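Local coordinates for folylpolyglutamate synthase/dihydrofolate synthase (Thermotoga maritima, PDB 1O5Z), which probably catalyses the ATP-dependent, magnesium-requiring addition of L-glutamate to dihydropteroate and to tetrahydrofolyl polyglutamates, making dihydrofolate and lengthening folate tails, at residues Ile372-Pro377 against Leu421-Tyr426; Ser346-Ile351 against Glu406-Thr411. One frame throughout, in Å; residues are numbered along the deposited sequence.

Contact 1: residues Ile372-Pro377 against Leu421-Tyr426; sequences IVTRVP and LFLVGY. With SO4 (sulfate ion), chain D; SO4 (sulfate ion), chain E.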
# COMPACT_ATOMS: atom_id res chain seq x y z
N ILE A 372 -26.73 -2.16 0.10
CA ILE A 372 -26.86 -1.46 -1.14
C ILE A 372 -25.77 -1.98 -2.07
O ILE A 372 -24.61 -1.86 -1.78
CB ILE A 372 -26.66 0.04 -0.93
CG1 ILE A 372 -27.63 0.58 0.11
CG2 ILE A 372 -26.77 0.76 -2.27
CD1 ILE A 372 -27.31 2.00 0.52
N VAL A 373 -26.18 -2.56 -3.20
CA VAL A 373 -25.28 -3.00 -4.23
C VAL A 373 -25.22 -1.82 -5.19
O VAL A 373 -26.23 -1.20 -5.51
CB VAL A 373 -25.84 -4.23 -4.98
CG1 VAL A 373 -24.86 -4.72 -6.02
CG2 VAL A 373 -26.18 -5.37 -3.98
N THR A 374 -24.02 -1.55 -5.66
CA THR A 374 -23.78 -0.41 -6.55
C THR A 374 -22.90 -0.84 -7.68
O THR A 374 -22.35 -1.94 -7.64
CB THR A 374 -23.15 0.73 -5.74
OG1 THR A 374 -23.23 1.91 -6.50
CG2 THR A 374 -21.68 0.52 -5.45
N ARG A 375 -22.78 -0.03 -8.72
CA ARG A 375 -21.87 -0.38 -9.83
C ARG A 375 -20.45 0.12 -9.62
O ARG A 375 -20.25 1.29 -9.47
CB ARG A 375 -22.32 0.24 -11.13
CG ARG A 375 -23.60 -0.22 -11.60
CD ARG A 375 -23.88 0.31 -12.94
NE ARG A 375 -23.00 -0.31 -13.91
CZ ARG A 375 -23.34 -1.33 -14.68
NH1 ARG A 375 -24.55 -1.87 -14.58
NH2 ARG A 375 -22.46 -1.82 -15.54
N VAL A 376 -19.46 -0.77 -9.67
CA VAL A 376 -18.07 -0.33 -9.76
C VAL A 376 -17.88 0.62 -10.95
O VAL A 376 -18.25 0.32 -12.10
CB VAL A 376 -17.11 -1.50 -9.90
CG1 VAL A 376 -15.69 -0.99 -9.99
CG2 VAL A 376 -17.26 -2.46 -8.71
N PRO A 377 -17.33 1.80 -10.65
CA PRO A 377 -17.12 2.85 -11.64
C PRO A 377 -15.82 2.55 -12.43
O PRO A 377 -14.65 2.91 -11.99
CB PRO A 377 -16.99 4.10 -10.77
CG PRO A 377 -16.35 3.63 -9.55
CD PRO A 377 -16.89 2.24 -9.31
N LEU A 421 -11.38 -2.16 -5.17
CA LEU A 421 -10.43 -1.06 -5.02
C LEU A 421 -10.76 0.15 -5.88
O LEU A 421 -10.62 1.27 -5.43
CB LEU A 421 -9.05 -1.56 -5.38
CG LEU A 421 -8.46 -2.50 -4.32
CD1 LEU A 421 -7.18 -3.13 -4.78
CD2 LEU A 421 -8.18 -1.72 -3.05
N PHE A 422 -11.17 -0.09 -7.13
CA PHE A 422 -11.74 0.96 -8.00
C PHE A 422 -12.87 1.69 -7.28
O PHE A 422 -12.86 2.89 -7.18
CB PHE A 422 -12.32 0.37 -9.26
CG PHE A 422 -11.35 0.22 -10.35
CD1 PHE A 422 -11.06 -1.04 -10.89
CD2 PHE A 422 -10.72 1.33 -10.88
CE1 PHE A 422 -10.13 -1.20 -11.96
CE2 PHE A 422 -9.76 1.18 -11.95
CZ PHE A 422 -9.48 -0.09 -12.50
N LEU A 423 -13.85 0.94 -6.79
CA LEU A 423 -14.94 1.53 -6.04
C LEU A 423 -14.44 2.35 -4.84
O LEU A 423 -14.81 3.52 -4.65
CB LEU A 423 -15.89 0.45 -5.54
CG LEU A 423 -17.01 0.98 -4.64
CD1 LEU A 423 -17.97 1.88 -5.48
CD2 LEU A 423 -17.74 -0.14 -4.00
N VAL A 424 -13.60 1.75 -4.01
CA VAL A 424 -13.12 2.49 -2.85
C VAL A 424 -12.31 3.76 -3.22
O VAL A 424 -12.49 4.80 -2.63
CB VAL A 424 -12.36 1.58 -1.92
CG1 VAL A 424 -11.75 2.38 -0.81
CG2 VAL A 424 -13.31 0.50 -1.35
N GLY A 425 -11.44 3.68 -4.20
CA GLY A 425 -10.63 4.82 -4.54
C GLY A 425 -11.49 5.92 -5.10
O GLY A 425 -11.20 7.08 -4.87
N TYR A 426 -12.53 5.56 -5.82
CA TYR A 426 -13.44 6.52 -6.42
C TYR A 426 -14.26 7.27 -5.41
O TYR A 426 -14.36 8.48 -5.44
CB TYR A 426 -14.37 5.74 -7.34
CG TYR A 426 -15.36 6.56 -8.15
CD1 TYR A 426 -15.01 7.18 -9.36
CD2 TYR A 426 -16.68 6.67 -7.72
CE1 TYR A 426 -15.95 7.87 -10.07
CE2 TYR A 426 -17.60 7.37 -8.41
CZ TYR A 426 -17.24 7.95 -9.58
OH TYR A 426 -18.25 8.62 -10.22
S SO4 D . -11.03 -4.20 -8.17
O1 SO4 D . -12.46 -4.39 -8.35
O2 SO4 D . -10.28 -4.97 -9.14
O3 SO4 D . -10.69 -2.81 -8.39
O4 SO4 D . -10.71 -4.60 -6.80
S SO4 E . -24.10 -5.04 -16.95
O1 SO4 E . -23.52 -4.93 -15.60
O2 SO4 E . -25.42 -4.39 -16.84
O3 SO4 E . -24.36 -6.46 -17.22
O4 SO4 E . -23.11 -4.48 -17.90

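Contact 2: residues Ser346-Ile351 against Glu406-Thr411; sequences SLVIGI and EAIEST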
# COMPACT_ATOMS: atom_id res chain seq x y z
N SER A 346 -24.39 0.02 7.50
CA SER A 346 -24.89 -0.07 6.14
C SER A 346 -23.70 -0.47 5.27
O SER A 346 -22.58 -0.19 5.62
CB SER A 346 -25.47 1.27 5.68
OG SER A 346 -26.64 1.59 6.39
N LEU A 347 -23.97 -1.17 4.18
CA LEU A 347 -22.97 -1.70 3.28
C LEU A 347 -23.28 -1.13 1.94
O LEU A 347 -24.41 -1.27 1.47
CB LEU A 347 -23.12 -3.21 3.14
CG LEU A 347 -22.18 -3.93 2.17
CD1 LEU A 347 -20.70 -3.70 2.48
CD2 LEU A 347 -22.51 -5.38 2.31
N VAL A 348 -22.27 -0.54 1.32
CA VAL A 348 -22.31 -0.21 -0.08
C VAL A 348 -21.25 -1.09 -0.73
O VAL A 348 -20.05 -0.95 -0.44
CB VAL A 348 -22.07 1.29 -0.31
CG1 VAL A 348 -22.07 1.64 -1.81
CG2 VAL A 348 -23.13 2.11 0.48
N ILE A 349 -21.71 -2.02 -1.58
CA ILE A 349 -20.86 -3.03 -2.20
C ILE A 349 -20.94 -3.08 -3.76
O ILE A 349 -22.01 -3.02 -4.36
CB ILE A 349 -21.07 -4.41 -1.50
CG1 ILE A 349 -19.96 -5.41 -1.88
CG2 ILE A 349 -22.48 -4.97 -1.74
CD1 ILE A 349 -19.77 -6.46 -0.86
N GLY A 350 -19.78 -3.06 -4.40
CA GLY A 350 -19.68 -3.24 -5.84
C GLY A 350 -18.52 -4.19 -6.06
O GLY A 350 -17.45 -3.99 -5.52
N ILE A 351 -18.74 -5.24 -6.81
CA ILE A 351 -17.70 -6.18 -7.08
C ILE A 351 -17.69 -6.41 -8.56
O ILE A 351 -18.75 -6.53 -9.15
CB ILE A 351 -17.95 -7.54 -6.36
CG1 ILE A 351 -18.38 -7.36 -4.91
CG2 ILE A 351 -16.69 -8.44 -6.43
CD1 ILE A 351 -18.85 -8.60 -4.30
N GLU A 406 -24.32 8.30 -5.01
CA GLU A 406 -25.69 8.38 -4.56
C GLU A 406 -25.87 7.38 -3.47
O GLU A 406 -26.52 7.69 -2.49
CB GLU A 406 -26.67 8.08 -5.67
CG GLU A 406 -28.12 8.26 -5.29
CD GLU A 406 -29.08 8.08 -6.47
OE1 GLU A 406 -28.62 7.95 -7.65
OE2 GLU A 406 -30.29 8.10 -6.22
N ALA A 407 -25.34 6.18 -3.67
CA ALA A 407 -25.38 5.14 -2.64
C ALA A 407 -24.84 5.64 -1.32
O ALA A 407 -25.49 5.45 -0.31
CB ALA A 407 -24.64 3.91 -3.07
N ILE A 408 -23.66 6.25 -1.29
CA ILE A 408 -23.15 6.73 0.00
C ILE A 408 -23.89 7.93 0.50
O ILE A 408 -24.04 8.09 1.70
CB ILE A 408 -21.63 7.01 -0.02
CG1 ILE A 408 -21.25 8.01 -1.12
CG2 ILE A 408 -20.87 5.69 -0.21
CD1 ILE A 408 -20.09 8.89 -0.76
N GLU A 409 -24.38 8.77 -0.41
CA GLU A 409 -25.18 9.92 -0.01
C GLU A 409 -26.45 9.50 0.73
O GLU A 409 -26.93 10.23 1.60
CB GLU A 409 -25.46 10.82 -1.24
CG GLU A 409 -26.23 12.10 -0.96
CD GLU A 409 -27.71 11.85 -0.72
OE1 GLU A 409 -28.39 12.71 -0.11
OE2 GLU A 409 -28.19 10.77 -1.12
N SER A 410 -26.93 8.30 0.43
CA SER A 410 -28.21 7.79 0.88
C SER A 410 -28.22 7.17 2.27
O SER A 410 -29.29 6.93 2.85
CB SER A 410 -28.68 6.77 -0.15
OG SER A 410 -28.96 7.52 -1.33
N THR A 411 -27.04 6.91 2.82
CA THR A 411 -26.96 6.32 4.14
C THR A 411 -26.92 7.36 5.26
O THR A 411 -26.52 8.51 5.06
CB THR A 411 -25.76 5.39 4.23
OG1 THR A 411 -24.57 6.07 3.83
CG2 THR A 411 -25.87 4.28 3.21

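Contact 1: residues Ile372-Pro377 against Leu421-Tyr426
Pro-377 is the main bump of this contact, its ring lodged between Leu-423 and Tyr-426, which lie about one helical turn apart. Its CG lies over one face of the Tyr-426 ring, 3.7 Å from the centroid and 24° off the ring normal, a CH-pi contact displaced toward the CG end of the ring. Its CD abuts Leu-423 CD1 at 4.0 Å, the two side chains crossing at about a right angle. That same leucine methyl meets Thr-374 CG2 tip to tip, while Thr-374 OG1 bonds to the carbonyl of Ile-401. Nearer the helix N-terminus, Phe-422 CB is met at 3.7 Å by Val-376 CG1, anti to its backbone N (chi1 -180°). Trp-440 meets the Tyr-426 ring edge-to-face, and a leucine at Tyr-426 would probably cost Pro-377 its flat aromatic bed and Trp-440 its ring partner. At the first turn, Leu-421 N and Phe-422 N donate to O4 and O3 of the chain D sulfate, both at 3.0 Å and the latter bond nearly straight (171°); Ser-420 OG adds a third bond. This sulfate, probably from the crystallisation liquor, is bound by amides of a helix N-terminus, as is typical of anions there, in the C-terminal domain of a Mur ligase-type enzyme.

Contact 2: residues Ser346-Ile351 against Glu406-Thr411
Val-348 and Ala-407 meet methyl to methyl where helix 404-409 packs on the parallel part of the mixed beta sheet, a layered alpha/beta arrangement within the glutamate ligase domain of this Mur ligase relative. The valine points toward the helix, and its two methyls are held unequally. CG1, anti to the backbone N, comes within 3.7 Å of Ala-407 CB, which likewise points at the strand. CG2, on the other branch, lies more loosely near the Ala-407 carbonyl, with Ile-408 CG2 at 4.3 Å and Thr-411 CG2 at 4.4 Å, so the fit is closer at the alanine methyl. The short alanine suits a 6.7 Å separation of its CA from Val-348 CA.

Ile-408 belongs only partly to this interface: its CG2 branch touches the valine, but its end leads away, and the side chain also touches Val-427 and Leu-431 of helix 421-433. It thus bridges the strand and a second helix.

Two residues earlier on the strand, Ser-346 repeats the inward direction of Val-348, and its CB lies 3.9 Å from Thr-411 CG2. The threonine presents this methyl because its OG1 occupies the position between backbone N and carbonyl carbon (chi1 53°), with CG2 anti to the carbonyl carbon. OG1 is gripped by Thr-415 OG1 and Lys-316 NZ, bonds that would tend to hold the rotation that turns CG2 to the strand. Ser-346 OG, by contrast, is buried with no polar partner in the model.

Ser-410 OG reaches back to Glu-406 O at 2.7 Å, with a C=O...OG angle of 144° and the donor lying 35° out of the carbonyl plane.

The centres of contacts 1 and 2 lie about 9 Å apart, within the range of the glutamate ligase domain. Their segments alternate along the chain: 346-351, 372-377, 406-411, 421-426. Strands 345-349 and 370-373 are parallel neighbours in the six-stranded mixed sheet, joined by probable hydrogen bonds from Ile-372 N to Leu-347 O and from Thr-374 N to Ile-349 O, both 2.8 Å. Beyond the strand ends, Val-376 CG2 packs on Gly-350 C at 3.4 Å. Helix 404-409 is also shared: Ala-407 touches Ile-372 as well as Val-348, and Pro-404 meets Thr-374 and Leu-423. Two adjacent strands, the loop that follows one of them and two successive helices therefore share one packed core in the ligase domain.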